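Local coordinates for protein putative beta-glucosidase (Bifidobacterium adolescentis, PDB 5WAB) that hydrolyses beta-glucosidic linkages as a family 3 glycoside hydrolase, and probably also releases terminal arabinopyranose from a ginsenoside, at residues P108-K113 with H134-I139; R174-I179 with R202-H207; V454-W459 with V538-G543; V568-T573 with V646-S651; G591-A596 with F627-E632. One frame throughout, in Å; residues are numbered along the deposited sequence.

Contacts 1 and 4 lie wholly in buried, apolar places: the first joins a loop to a helix of the N-terminal barrel, the second packs two sheets of the fibronectin type III-like domain face to face. Contact 2 is also mostly buried, but its turn reaches the surface at Asn-204. Contacts 3 and 5 are partly buried; contact 3 alone ties its segments by a weak hydrogen bond and a water, whereas contact 5 relies on a methyl over an aromatic face. Residues 174-179 of contact 2 also meet contact 5, through Arg-174 with Ala-596 and Glu-178 with Trp-630, so barrel and fibronectin-like domain adjoin there. Contacts 3 and 4 meet by packing at Ser-651.

Contact 1 (P108-K113 with H134-I139); sequences PGVNIK and HEAVGI
Pro-108 packs the CB, CG and CD atoms of its ring against Ile-139 and Ala-136 of helix 129-144. From the ring outward, CB passes the CG2 methyl of Ile-139 at 4.1 Å; CG sits 3.7 Å from Ile-139 CB and equally near the carbonyl O of Ala-136; CD closes on Ile-139 CG2 at 3.7 Å. The proline ring and the isoleucine side chain run alongside each other, pointing opposite ways. A cis peptide bond precedes the proline, a geometry this residue tolerates far better than others. The segment 108-113 follows strand 102-106 of the parallel barrel sheet, and 134-139 belongs to helix 129-144, which leads on to the parallel neighbour strand 149-155: a beta-alpha-beta unit of the TIM-barrel-like N-terminal domain. A glycine in place of Pro-108 would probably leave Ile-139 CG2 facing a gap and make the cis bond harder to keep. Farther along, Val-110 sends CG1 to Ala-136 CB, 3.4 Å away, with that methyl anti to the carbonyl carbon (chi1 -62°). The small alanine suits the close approach of the helix to Val-110. Phe-184 and Ile-187 of helix 182-190 also border Val-110.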
# COMPACT_ATOMS: atom_id res chain seq x y z
N PRO A 108 -3.11 0.88 -8.66
CA PRO A 108 -2.95 1.42 -7.30
C PRO A 108 -1.57 2.07 -7.08
O PRO A 108 -0.68 1.95 -7.93
CB PRO A 108 -3.11 0.18 -6.43
CG PRO A 108 -2.51 -0.92 -7.27
CD PRO A 108 -2.78 -0.56 -8.71
N GLY A 109 -1.42 2.76 -5.95
CA GLY A 109 -0.15 3.35 -5.57
C GLY A 109 0.55 2.42 -4.59
O GLY A 109 -0.06 1.94 -3.64
N VAL A 110 1.82 2.14 -4.87
CA VAL A 110 2.57 1.15 -4.10
C VAL A 110 3.86 1.74 -3.52
O VAL A 110 4.76 1.00 -3.14
CB VAL A 110 2.86 -0.12 -4.92
CG1 VAL A 110 1.58 -0.79 -5.33
CG2 VAL A 110 3.70 0.19 -6.16
N ASN A 111 3.96 3.07 -3.45
CA ASN A 111 5.16 3.68 -2.89
C ASN A 111 5.36 3.27 -1.43
O ASN A 111 4.40 3.14 -0.67
CB ASN A 111 5.10 5.20 -2.99
CG ASN A 111 5.08 5.69 -4.42
OD1 ASN A 111 4.09 6.25 -4.88
ND2 ASN A 111 6.18 5.49 -5.13
N ILE A 112 6.62 3.03 -1.07
CA ILE A 112 6.96 2.64 0.29
C ILE A 112 6.69 3.79 1.24
O ILE A 112 7.02 4.95 0.95
CB ILE A 112 8.43 2.20 0.35
CG1 ILE A 112 8.64 0.94 -0.48
CG2 ILE A 112 8.87 1.99 1.79
CD1 ILE A 112 7.77 -0.23 -0.06
N LYS A 113 6.05 3.49 2.37
CA LYS A 113 5.86 4.46 3.44
C LYS A 113 7.16 4.54 4.23
O LYS A 113 7.34 3.91 5.28
CB LYS A 113 4.68 4.07 4.31
CG LYS A 113 3.42 3.90 3.51
CD LYS A 113 2.20 3.60 4.34
CE LYS A 113 1.05 3.24 3.41
NZ LYS A 113 -0.26 3.00 4.08
N HIS A 134 2.62 -8.01 -2.77
CA HIS A 134 1.72 -9.16 -2.73
C HIS A 134 0.30 -8.79 -2.33
O HIS A 134 -0.60 -9.63 -2.46
CB HIS A 134 2.28 -10.23 -1.80
CG HIS A 134 3.49 -10.92 -2.34
ND1 HIS A 134 4.67 -10.27 -2.59
CD2 HIS A 134 3.69 -12.21 -2.70
CE1 HIS A 134 5.55 -11.12 -3.08
NE2 HIS A 134 4.98 -12.31 -3.15
N GLU A 135 0.06 -7.56 -1.87
CA GLU A 135 -1.29 -7.08 -1.64
C GLU A 135 -1.83 -6.33 -2.85
O GLU A 135 -2.87 -6.69 -3.41
CB GLU A 135 -1.33 -6.18 -0.41
CG GLU A 135 -1.31 -6.94 0.90
CD GLU A 135 -1.52 -6.03 2.08
OE1 GLU A 135 -0.93 -4.93 2.10
OE2 GLU A 135 -2.29 -6.41 2.99
N ALA A 136 -1.12 -5.28 -3.28
CA ALA A 136 -1.64 -4.41 -4.33
C ALA A 136 -1.76 -5.11 -5.67
O ALA A 136 -2.47 -4.60 -6.55
CB ALA A 136 -0.76 -3.17 -4.46
N VAL A 137 -1.11 -6.26 -5.85
CA VAL A 137 -1.23 -7.00 -7.11
C VAL A 137 -2.68 -7.42 -7.33
O VAL A 137 -3.11 -7.60 -8.48
CB VAL A 137 -0.29 -8.22 -7.11
CG1 VAL A 137 -0.70 -9.22 -6.03
CG2 VAL A 137 -0.25 -8.90 -8.48
N GLY A 138 -3.46 -7.57 -6.26
CA GLY A 138 -4.86 -7.91 -6.41
C GLY A 138 -5.64 -6.86 -7.18
O GLY A 138 -6.58 -7.19 -7.91
N ILE A 139 -5.27 -5.59 -7.04
CA ILE A 139 -5.93 -4.53 -7.79
C ILE A 139 -5.63 -4.66 -9.28
O ILE A 139 -6.54 -4.57 -10.11
CB ILE A 139 -5.52 -3.14 -7.25
CG1 ILE A 139 -5.99 -2.98 -5.81
CG2 ILE A 139 -6.12 -2.04 -8.10
CD1 ILE A 139 -7.49 -3.04 -5.64

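Contact 2 (R174-I179 with R202-H207); sequences RALREI and RINGVH
Leu-176 on its helical turn and Ile-203 at the end of a short strand have the nearest alpha carbons, 9.6 Å apart, so the backbones stand well off and the side chains must bridge the distance. Leu-176 does so with CD1, which touches Ile-203 CG2 at 4.1 Å while the two side chains cross obliquely. In Ile-203, chi1 of -62° sets CG1 beside the backbone N and leaves CG2 anti to it, and CG2 is the branch offered to the leucine. Branched aliphatic residues suit such a spot, since each can reach with one methyl. The same CD1 lies 4.3 Å from Asn-204 ND2, a marginal contact at the solvent-exposed turn. Asn-204 and Gly-205 form the corner of a type I' beta turn from Ile-203 to Val-206; both have positive phi, which asparagine and glycine bear readily, and the OD1 of Asn-204 is hydrogen-bonded to the N of Ile-171. Elsewhere on the helix, Arg-174 grips Glu-178 OE2 side-on with NE at 3.1 Å and NH2 at 3.3 Å, both arriving from the same face of the carboxylate. OE2 also accepts from Trp-630 N, so this side of the helix is turned to strand 628-631. Helix 173-180 and the 202-207 hairpin belong to the TIM-barrel-like N-terminal domain; there Leu-176 packs on Ile-171 and on Trp-213 of helix 212-222, while strand 202-203 runs parallel to strand 168-170, just ahead of helix 173-180.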
# COMPACT_ATOMS: atom_id res chain seq x y z
N ARG A 174 21.34 -0.43 -3.32
CA ARG A 174 20.73 -1.46 -2.47
C ARG A 174 19.35 -1.05 -2.00
O ARG A 174 18.40 -1.84 -2.07
CB ARG A 174 21.62 -1.76 -1.26
CG ARG A 174 22.67 -2.82 -1.49
CD ARG A 174 23.20 -3.34 -0.17
NE ARG A 174 22.22 -4.10 0.60
CZ ARG A 174 22.30 -4.32 1.91
NH1 ARG A 174 23.32 -3.84 2.61
NH2 ARG A 174 21.36 -5.02 2.54
N ALA A 175 19.21 0.18 -1.50
CA ALA A 175 17.91 0.61 -0.99
C ALA A 175 16.88 0.68 -2.10
O ALA A 175 15.72 0.30 -1.90
CB ALA A 175 18.05 1.96 -0.28
N LEU A 176 17.28 1.13 -3.29
CA LEU A 176 16.38 1.11 -4.44
C LEU A 176 15.97 -0.32 -4.78
O LEU A 176 14.78 -0.61 -4.95
CB LEU A 176 17.05 1.77 -5.65
CG LEU A 176 17.02 3.30 -5.74
CD1 LEU A 176 17.89 3.74 -6.88
CD2 LEU A 176 15.60 3.81 -5.92
N ARG A 177 16.94 -1.23 -4.86
CA ARG A 177 16.65 -2.60 -5.29
C ARG A 177 15.87 -3.38 -4.24
O ARG A 177 15.04 -4.22 -4.59
CB ARG A 177 17.96 -3.32 -5.61
CG ARG A 177 18.72 -2.76 -6.79
CD ARG A 177 18.01 -3.08 -8.08
NE ARG A 177 18.80 -2.70 -9.24
CZ ARG A 177 18.49 -3.03 -10.49
NH1 ARG A 177 17.40 -3.75 -10.73
NH2 ARG A 177 19.27 -2.64 -11.49
N GLU A 178 16.12 -3.14 -2.95
CA GLU A 178 15.51 -3.96 -1.91
C GLU A 178 14.27 -3.33 -1.28
O GLU A 178 13.42 -4.07 -0.77
CB GLU A 178 16.52 -4.27 -0.80
CG GLU A 178 17.73 -5.07 -1.24
CD GLU A 178 18.54 -5.59 -0.06
OE1 GLU A 178 17.96 -5.77 1.03
OE2 GLU A 178 19.76 -5.81 -0.23
N ILE A 179 14.14 -2.00 -1.29
CA ILE A 179 13.03 -1.32 -0.61
C ILE A 179 12.02 -0.76 -1.61
O ILE A 179 10.84 -1.11 -1.56
CB ILE A 179 13.55 -0.21 0.33
CG1 ILE A 179 14.57 -0.77 1.33
CG2 ILE A 179 12.38 0.46 1.04
CD1 ILE A 179 14.05 -1.86 2.24
N ARG A 202 12.82 13.52 -8.66
CA ARG A 202 14.07 13.02 -9.21
C ARG A 202 14.62 11.92 -8.32
O ARG A 202 14.37 11.89 -7.11
CB ARG A 202 15.11 14.14 -9.33
CG ARG A 202 14.78 15.26 -10.31
CD ARG A 202 15.86 16.34 -10.29
NE ARG A 202 15.90 17.03 -9.01
CZ ARG A 202 16.95 17.70 -8.53
NH1 ARG A 202 18.07 17.78 -9.23
NH2 ARG A 202 16.87 18.30 -7.35
N ILE A 203 15.36 11.00 -8.93
CA ILE A 203 16.10 9.98 -8.20
C ILE A 203 17.57 10.13 -8.58
O ILE A 203 17.95 9.85 -9.72
CB ILE A 203 15.60 8.56 -8.50
CG1 ILE A 203 14.14 8.42 -8.07
CG2 ILE A 203 16.50 7.53 -7.81
CD1 ILE A 203 13.51 7.10 -8.45
N ASN A 204 18.38 10.59 -7.63
CA ASN A 204 19.80 10.83 -7.86
C ASN A 204 20.02 11.80 -9.03
O ASN A 204 20.88 11.59 -9.88
CB ASN A 204 20.54 9.51 -8.10
CG ASN A 204 20.48 8.59 -6.89
OD1 ASN A 204 20.67 9.04 -5.75
ND2 ASN A 204 20.20 7.31 -7.11
N GLY A 205 19.22 12.86 -9.06
CA GLY A 205 19.40 13.94 -10.02
C GLY A 205 18.59 13.84 -11.30
O GLY A 205 18.64 14.76 -12.12
N VAL A 206 17.85 12.75 -11.51
CA VAL A 206 17.11 12.54 -12.75
C VAL A 206 15.63 12.41 -12.43
O VAL A 206 15.23 11.53 -11.65
CB VAL A 206 17.63 11.30 -13.50
CG1 VAL A 206 16.89 11.14 -14.82
CG2 VAL A 206 19.12 11.41 -13.75
N HIS A 207 14.81 13.26 -13.04
CA HIS A 207 13.36 13.12 -12.94
C HIS A 207 12.93 11.78 -13.52
O HIS A 207 13.49 11.31 -14.51
CB HIS A 207 12.66 14.25 -13.68
CG HIS A 207 12.47 15.50 -12.88
ND1 HIS A 207 11.64 15.58 -11.79
CD2 HIS A 207 13.02 16.74 -13.02
CE1 HIS A 207 11.68 16.80 -11.28
NE2 HIS A 207 12.51 17.52 -12.01

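Contact 3 (V454-W459 with V538-G543); sequences VSVAPW and VDYPFG
Asp-539 reaches across to Ala-457, placing OD2 2.8 Å from the backbone N of Ala-457. The hydrogen bond is weak, because its N-H...O angle is only 127°. The same oxygen takes a second donor, a water that stands 2.9 Å from it and in turn accepts from Val-456 N at 3.0 Å, so the carboxylate holds two successive backbone amides, one directly and one through the water. A short acidic side chain suits this task: chi1 of -157° sets the carboxylate anti to the backbone N and extends it to the small CB of Ala-457, which both its oxygens approach, OD2 to 3.3 Å. Beside it, the CG1 methyl of Val-456 meets CE2 of Tyr-540 at 4.0 Å, the two side chains crossing at about a right angle. Asp-539 and Tyr-540, which supply these side chains, both face Ile-498 in a classic beta bulge, which turns two neighbouring side chains to the same side. The loop 454-459 follows strand 444-449 of the mixed, mainly parallel sheet of the C-terminal domain, the alpha/beta sandwich of this family. There Val-456 packs on Leu-448 and Ile-466. Val-456 O lies over the centre of the Trp-459 ring and also accepts from the backbone N of Trp-459 at 3.1 Å. Farther out, Ser-455 OG bonds to Asp-425.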
# COMPACT_ATOMS: atom_id res chain seq x y z
N VAL A 454 -1.19 7.33 13.65
CA VAL A 454 -1.27 8.29 14.74
C VAL A 454 -0.67 7.64 15.98
O VAL A 454 -0.66 6.41 16.11
CB VAL A 454 -2.72 8.76 15.01
CG1 VAL A 454 -3.30 9.42 13.76
CG2 VAL A 454 -3.59 7.60 15.49
N SER A 455 -0.14 8.47 16.87
CA SER A 455 0.36 7.97 18.14
C SER A 455 -0.79 7.51 19.02
O SER A 455 -1.88 8.10 19.02
CB SER A 455 1.15 9.07 18.85
OG SER A 455 0.39 10.26 18.88
N VAL A 456 -0.56 6.44 19.77
CA VAL A 456 -1.58 5.83 20.61
C VAL A 456 -1.17 5.81 22.08
O VAL A 456 -1.97 6.15 22.96
CB VAL A 456 -1.93 4.41 20.12
CG1 VAL A 456 -2.99 3.79 21.01
CG2 VAL A 456 -2.39 4.44 18.67
N ALA A 457 0.07 5.43 22.37
CA ALA A 457 0.53 5.27 23.75
C ALA A 457 0.31 6.47 24.66
O ALA A 457 0.00 6.24 25.85
CB ALA A 457 2.01 4.88 23.74
N PRO A 458 0.45 7.73 24.23
CA PRO A 458 0.26 8.84 25.17
C PRO A 458 -1.10 8.87 25.85
O PRO A 458 -1.21 9.45 26.94
CB PRO A 458 0.48 10.09 24.31
CG PRO A 458 0.47 9.61 22.89
CD PRO A 458 0.98 8.22 22.94
N TRP A 459 -2.13 8.28 25.26
CA TRP A 459 -3.48 8.32 25.82
C TRP A 459 -4.12 6.94 25.99
O TRP A 459 -5.26 6.87 26.46
CB TRP A 459 -4.39 9.20 24.96
CG TRP A 459 -4.30 8.88 23.51
CD1 TRP A 459 -3.53 9.52 22.58
CD2 TRP A 459 -5.00 7.84 22.81
NE1 TRP A 459 -3.70 8.94 21.35
CE2 TRP A 459 -4.60 7.91 21.46
CE3 TRP A 459 -5.93 6.86 23.19
CZ2 TRP A 459 -5.10 7.04 20.48
CZ3 TRP A 459 -6.42 5.99 22.22
CH2 TRP A 459 -6.00 6.09 20.88
N VAL A 538 8.71 -0.12 20.22
CA VAL A 538 7.67 0.49 19.41
C VAL A 538 6.37 0.35 20.18
O VAL A 538 6.25 -0.44 21.11
CB VAL A 538 7.55 -0.15 18.01
CG1 VAL A 538 8.80 0.11 17.20
CG2 VAL A 538 7.29 -1.65 18.15
N ASP A 539 5.38 1.15 19.77
CA ASP A 539 4.07 1.05 20.41
C ASP A 539 3.36 -0.22 19.97
O ASP A 539 2.95 -1.04 20.81
CB ASP A 539 3.23 2.29 20.10
CG ASP A 539 2.15 2.53 21.13
OD1 ASP A 539 2.14 1.84 22.17
OD2 ASP A 539 1.31 3.43 20.90
N TYR A 540 3.21 -0.42 18.66
CA TYR A 540 2.63 -1.64 18.13
C TYR A 540 3.43 -2.07 16.91
O TYR A 540 3.66 -1.24 15.99
CB TYR A 540 1.15 -1.45 17.79
CG TYR A 540 0.32 -1.04 18.99
CD1 TYR A 540 -0.24 -2.00 19.83
CD2 TYR A 540 0.13 0.30 19.31
CE1 TYR A 540 -0.99 -1.63 20.95
CE2 TYR A 540 -0.62 0.68 20.42
CZ TYR A 540 -1.17 -0.29 21.23
OH TYR A 540 -1.91 0.08 22.33
N PRO A 541 3.90 -3.31 16.86
CA PRO A 541 4.83 -3.72 15.80
C PRO A 541 4.12 -4.05 14.49
O PRO A 541 2.92 -4.30 14.43
CB PRO A 541 5.49 -4.97 16.39
CG PRO A 541 4.42 -5.57 17.25
CD PRO A 541 3.65 -4.40 17.83
N PHE A 542 4.92 -4.04 13.43
CA PHE A 542 4.46 -4.44 12.12
C PHE A 542 3.87 -5.85 12.17
O PHE A 542 4.45 -6.75 12.78
CB PHE A 542 5.63 -4.37 11.14
CG PHE A 542 5.32 -4.90 9.77
CD1 PHE A 542 4.70 -4.10 8.83
CD2 PHE A 542 5.67 -6.20 9.42
CE1 PHE A 542 4.42 -4.59 7.57
CE2 PHE A 542 5.40 -6.69 8.17
CZ PHE A 542 4.77 -5.88 7.24
N GLY A 543 2.71 -6.03 11.55
CA GLY A 543 2.04 -7.31 11.54
C GLY A 543 1.27 -7.66 12.80
O GLY A 543 0.85 -8.81 12.94
O HOH W 1 2.35 5.91 19.94

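Contact 4 (V568-T573 with V646-S651); sequences VTATVT and VEVGTS
This is the face-to-face packing of a beta sandwich, the fibronectin type III-like domain, with strand 568-573 in one sheet and strand 646-648 in the other. The strand axes pass 9.5 Å apart and their directions differ by just 19°, so the two strands run nearly parallel while belonging to different sheets. Val-568 meets both valines of the other strand. Its CG2 touches Val-646 CG1 at 3.9 Å, and its CG1 touches Val-648 CG2 at 4.0 Å, its side chain sliding past each of the others. Its chi1 of -172° puts CG1 anti to the backbone N and CG2 anti to the carbonyl carbon, spreading the two methyls towards successive inward-facing valines. Beta-branched valine favours an extended backbone and fills such a layer without a long tail. Ala-570 is the small member: its CB stays 4.4 Å from Val-648 CG1. Ala-570 also touches Val-556 of the neighbouring strand 551-560 in its own sheet. Past Val-648 the chain turns away at Gly-649 and Thr-650. Val-568 also leans on Phe-620 and Leu-622 of strand 615-622, while Val-646 packs on Val-586 of strand 580-590 and on Val-558 of strand 551-560.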
# COMPACT_ATOMS: atom_id res chain seq x y z
N VAL A 568 8.31 -24.21 3.78
CA VAL A 568 7.80 -24.09 5.14
C VAL A 568 6.46 -24.79 5.25
O VAL A 568 5.60 -24.64 4.38
CB VAL A 568 7.66 -22.62 5.56
CG1 VAL A 568 7.31 -22.55 7.04
CG2 VAL A 568 8.94 -21.89 5.28
N THR A 569 6.28 -25.55 6.32
CA THR A 569 5.02 -26.23 6.57
C THR A 569 4.63 -25.97 8.01
O THR A 569 5.48 -26.10 8.90
CB THR A 569 5.21 -27.71 6.28
OG1 THR A 569 5.91 -27.83 5.04
CG2 THR A 569 3.85 -28.48 6.20
N ALA A 570 3.37 -25.59 8.24
CA ALA A 570 2.90 -25.28 9.59
C ALA A 570 1.40 -25.53 9.70
O ALA A 570 0.67 -25.48 8.70
CB ALA A 570 3.22 -23.84 9.97
N THR A 571 0.93 -25.75 10.93
CA THR A 571 -0.48 -25.91 11.24
C THR A 571 -0.94 -24.79 12.17
O THR A 571 -0.30 -24.54 13.20
CB THR A 571 -0.78 -27.25 11.92
OG1 THR A 571 -0.41 -28.33 11.07
CG2 THR A 571 -2.27 -27.35 12.24
N VAL A 572 -2.04 -24.14 11.82
CA VAL A 572 -2.64 -23.11 12.66
C VAL A 572 -4.02 -23.59 13.08
O VAL A 572 -4.76 -24.16 12.27
CB VAL A 572 -2.71 -21.75 11.93
CG1 VAL A 572 -3.38 -21.91 10.57
CG2 VAL A 572 -3.42 -20.70 12.77
N THR A 573 -4.37 -23.38 14.35
CA THR A 573 -5.58 -23.95 14.92
C THR A 573 -6.33 -22.88 15.70
O THR A 573 -5.73 -22.15 16.50
CB THR A 573 -5.25 -25.13 15.83
OG1 THR A 573 -4.42 -26.06 15.12
CG2 THR A 573 -6.52 -25.83 16.29
N VAL A 646 14.36 -19.28 9.64
CA VAL A 646 12.99 -19.07 9.20
C VAL A 646 12.12 -18.95 10.44
O VAL A 646 12.10 -19.85 11.29
CB VAL A 646 12.51 -20.22 8.30
CG1 VAL A 646 11.08 -19.98 7.87
CG2 VAL A 646 13.41 -20.34 7.08
N GLU A 647 11.43 -17.82 10.57
CA GLU A 647 10.55 -17.54 11.70
C GLU A 647 9.10 -17.62 11.25
O GLU A 647 8.73 -17.08 10.21
CB GLU A 647 10.84 -16.16 12.29
CG GLU A 647 12.28 -15.99 12.76
CD GLU A 647 12.62 -14.54 13.08
OE1 GLU A 647 11.89 -13.64 12.62
OE2 GLU A 647 13.63 -14.31 13.79
N VAL A 648 8.27 -18.28 12.06
CA VAL A 648 6.85 -18.42 11.79
C VAL A 648 6.09 -17.84 12.98
O VAL A 648 6.39 -18.18 14.13
CB VAL A 648 6.45 -19.89 11.54
CG1 VAL A 648 4.97 -19.99 11.21
CG2 VAL A 648 7.30 -20.48 10.43
N GLY A 649 5.14 -16.97 12.70
CA GLY A 649 4.39 -16.35 13.77
C GLY A 649 3.19 -15.59 13.26
O GLY A 649 2.75 -15.77 12.13
N THR A 650 2.66 -14.73 14.13
CA THR A 650 1.49 -13.93 13.81
C THR A 650 1.80 -12.44 13.88
O THR A 650 0.87 -11.62 13.81
CB THR A 650 0.33 -14.29 14.74
OG1 THR A 650 0.75 -14.15 16.10
CG2 THR A 650 -0.08 -15.73 14.49
N SER A 651 3.07 -12.07 13.99
CA SER A 651 3.54 -10.71 14.15
C SER A 651 5.06 -10.72 14.00
O SER A 651 5.71 -11.74 14.22
CB SER A 651 3.13 -10.14 15.51
OG SER A 651 3.72 -8.88 15.76

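Contact 5 (G591-A596 with F627-E632); sequences GKAAVA and FAYWSE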
# COMPACT_ATOMS: atom_id res chain seq x y z
N GLY A 591 22.03 -14.84 8.88
CA GLY A 591 23.22 -14.70 9.68
C GLY A 591 24.09 -13.54 9.22
O GLY A 591 23.74 -12.80 8.30
N LYS A 592 25.21 -13.37 9.92
CA LYS A 592 26.15 -12.31 9.58
C LYS A 592 26.57 -12.43 8.12
O LYS A 592 27.01 -13.49 7.67
CB LYS A 592 27.38 -12.38 10.50
CG LYS A 592 28.40 -11.29 10.21
CD LYS A 592 27.82 -9.90 10.41
CE LYS A 592 28.81 -8.79 10.07
NZ LYS A 592 30.05 -8.81 10.92
N ALA A 593 26.44 -11.33 7.39
CA ALA A 593 26.70 -11.30 5.95
C ALA A 593 27.74 -10.23 5.63
O ALA A 593 28.12 -9.42 6.47
CB ALA A 593 25.41 -11.03 5.16
N ALA A 594 28.19 -10.25 4.37
CA ALA A 594 29.17 -9.27 3.91
C ALA A 594 28.58 -7.87 3.83
O ALA A 594 29.35 -6.91 3.68
CB ALA A 594 29.72 -9.67 2.54
N VAL A 595 27.26 -7.73 3.89
CA VAL A 595 26.60 -6.43 3.90
C VAL A 595 25.70 -6.35 5.12
O VAL A 595 25.34 -7.36 5.73
CB VAL A 595 25.79 -6.18 2.61
CG1 VAL A 595 26.69 -6.28 1.39
CG2 VAL A 595 24.63 -7.17 2.51
N ALA A 596 25.36 -5.11 5.49
CA ALA A 596 24.42 -4.87 6.57
C ALA A 596 23.01 -5.28 6.15
O ALA A 596 22.56 -4.94 5.06
CB ALA A 596 24.45 -3.40 6.98
N PHE A 627 16.12 -15.17 0.35
CA PHE A 627 17.38 -15.21 1.08
C PHE A 627 18.45 -14.31 0.46
O PHE A 627 19.60 -14.35 0.91
CB PHE A 627 17.91 -16.64 1.15
CG PHE A 627 16.94 -17.62 1.74
CD1 PHE A 627 16.83 -17.77 3.11
CD2 PHE A 627 16.14 -18.40 0.92
CE1 PHE A 627 15.93 -18.66 3.66
CE2 PHE A 627 15.25 -19.30 1.46
CZ PHE A 627 15.14 -19.43 2.83
N ALA A 628 18.11 -13.50 -0.53
CA ALA A 628 19.09 -12.77 -1.31
C ALA A 628 19.03 -11.28 -1.03
O ALA A 628 17.94 -10.69 -0.96
CB ALA A 628 18.88 -13.01 -2.81
N TYR A 629 20.19 -10.66 -0.90
CA TYR A 629 20.30 -9.21 -0.87
C TYR A 629 20.86 -8.72 -2.19
O TYR A 629 21.39 -9.48 -2.99
CB TYR A 629 21.18 -8.73 0.30
CG TYR A 629 22.60 -9.29 0.31
CD1 TYR A 629 23.61 -8.71 -0.47
CD2 TYR A 629 22.94 -10.37 1.11
CE1 TYR A 629 24.90 -9.21 -0.46
CE2 TYR A 629 24.23 -10.88 1.13
CZ TYR A 629 25.21 -10.29 0.34
OH TYR A 629 26.49 -10.78 0.37
N TRP A 630 20.72 -7.42 -2.42
CA TRP A 630 21.33 -6.81 -3.59
C TRP A 630 22.79 -6.51 -3.28
O TRP A 630 23.10 -5.83 -2.30
CB TRP A 630 20.60 -5.54 -4.00
CG TRP A 630 21.13 -4.98 -5.27
CD1 TRP A 630 22.04 -3.97 -5.41
CD2 TRP A 630 20.82 -5.43 -6.59
NE1 TRP A 630 22.30 -3.75 -6.74
CE2 TRP A 630 21.56 -4.64 -7.49
CE3 TRP A 630 19.98 -6.42 -7.10
CZ2 TRP A 630 21.49 -4.81 -8.87
CZ3 TRP A 630 19.91 -6.59 -8.47
CH2 TRP A 630 20.66 -5.79 -9.34
N SER A 631 23.69 -7.00 -4.13
CA SER A 631 25.11 -6.74 -3.98
C SER A 631 25.52 -5.71 -5.03
O SER A 631 25.42 -5.97 -6.23
CB SER A 631 25.94 -8.01 -4.14
OG SER A 631 27.32 -7.71 -4.15
N GLU A 632 26.00 -4.55 -4.57
CA GLU A 632 26.53 -3.58 -5.51
C GLU A 632 27.85 -4.04 -6.09
O GLU A 632 28.26 -3.58 -7.16
CB GLU A 632 26.68 -2.21 -4.84
CG GLU A 632 25.37 -1.64 -4.33
CD GLU A 632 25.52 -0.26 -3.74
OE1 GLU A 632 26.60 0.36 -3.92
OE2 GLU A 632 24.56 0.22 -3.09
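Val-595 places a methyl over the ring of Tyr-629, joining a loop of the fibronectin type III-like domain to strand 628-631, which pairs antiparallel with strand 636-639. The main interaction is CH-pi: Val-595 CG2 lies 3.5 Å from the ring centroid, 10° off the normal, almost directly over the centre of that face. With chi1 near -57°, Val-595 holds CG2 between the backbone N and the carbonyl carbon while its other branch, CG1, lies 3.9 Å from CE1 of Tyr-629. A second group of contacts is plain apolar packing. Ala-593 CB comes obliquely to CE2 of Tyr-629 at 4.2 Å, its small size letting the loop pass close by. The polar end of the tyrosine has partners outside the pair: its hydroxyl is hydrogen-bonded to Glu-640 OE1 and to His-638 ND1, and Glu-640 OE1 is also bonded to the N of Ala-594, which ties the loop and the hydroxyl to one carboxylate. Tyrosine therefore suits the place twice, with a flat face for the valine and a polar tip for the carboxylate. Replacing it by a leucine would probably leave Glu-640 and His-638 without their shared hydroxyl and Val-595 without an aromatic face. Close to that tip, Ala-594 brings its CB to 4.0 Å from Tyr-629 OH.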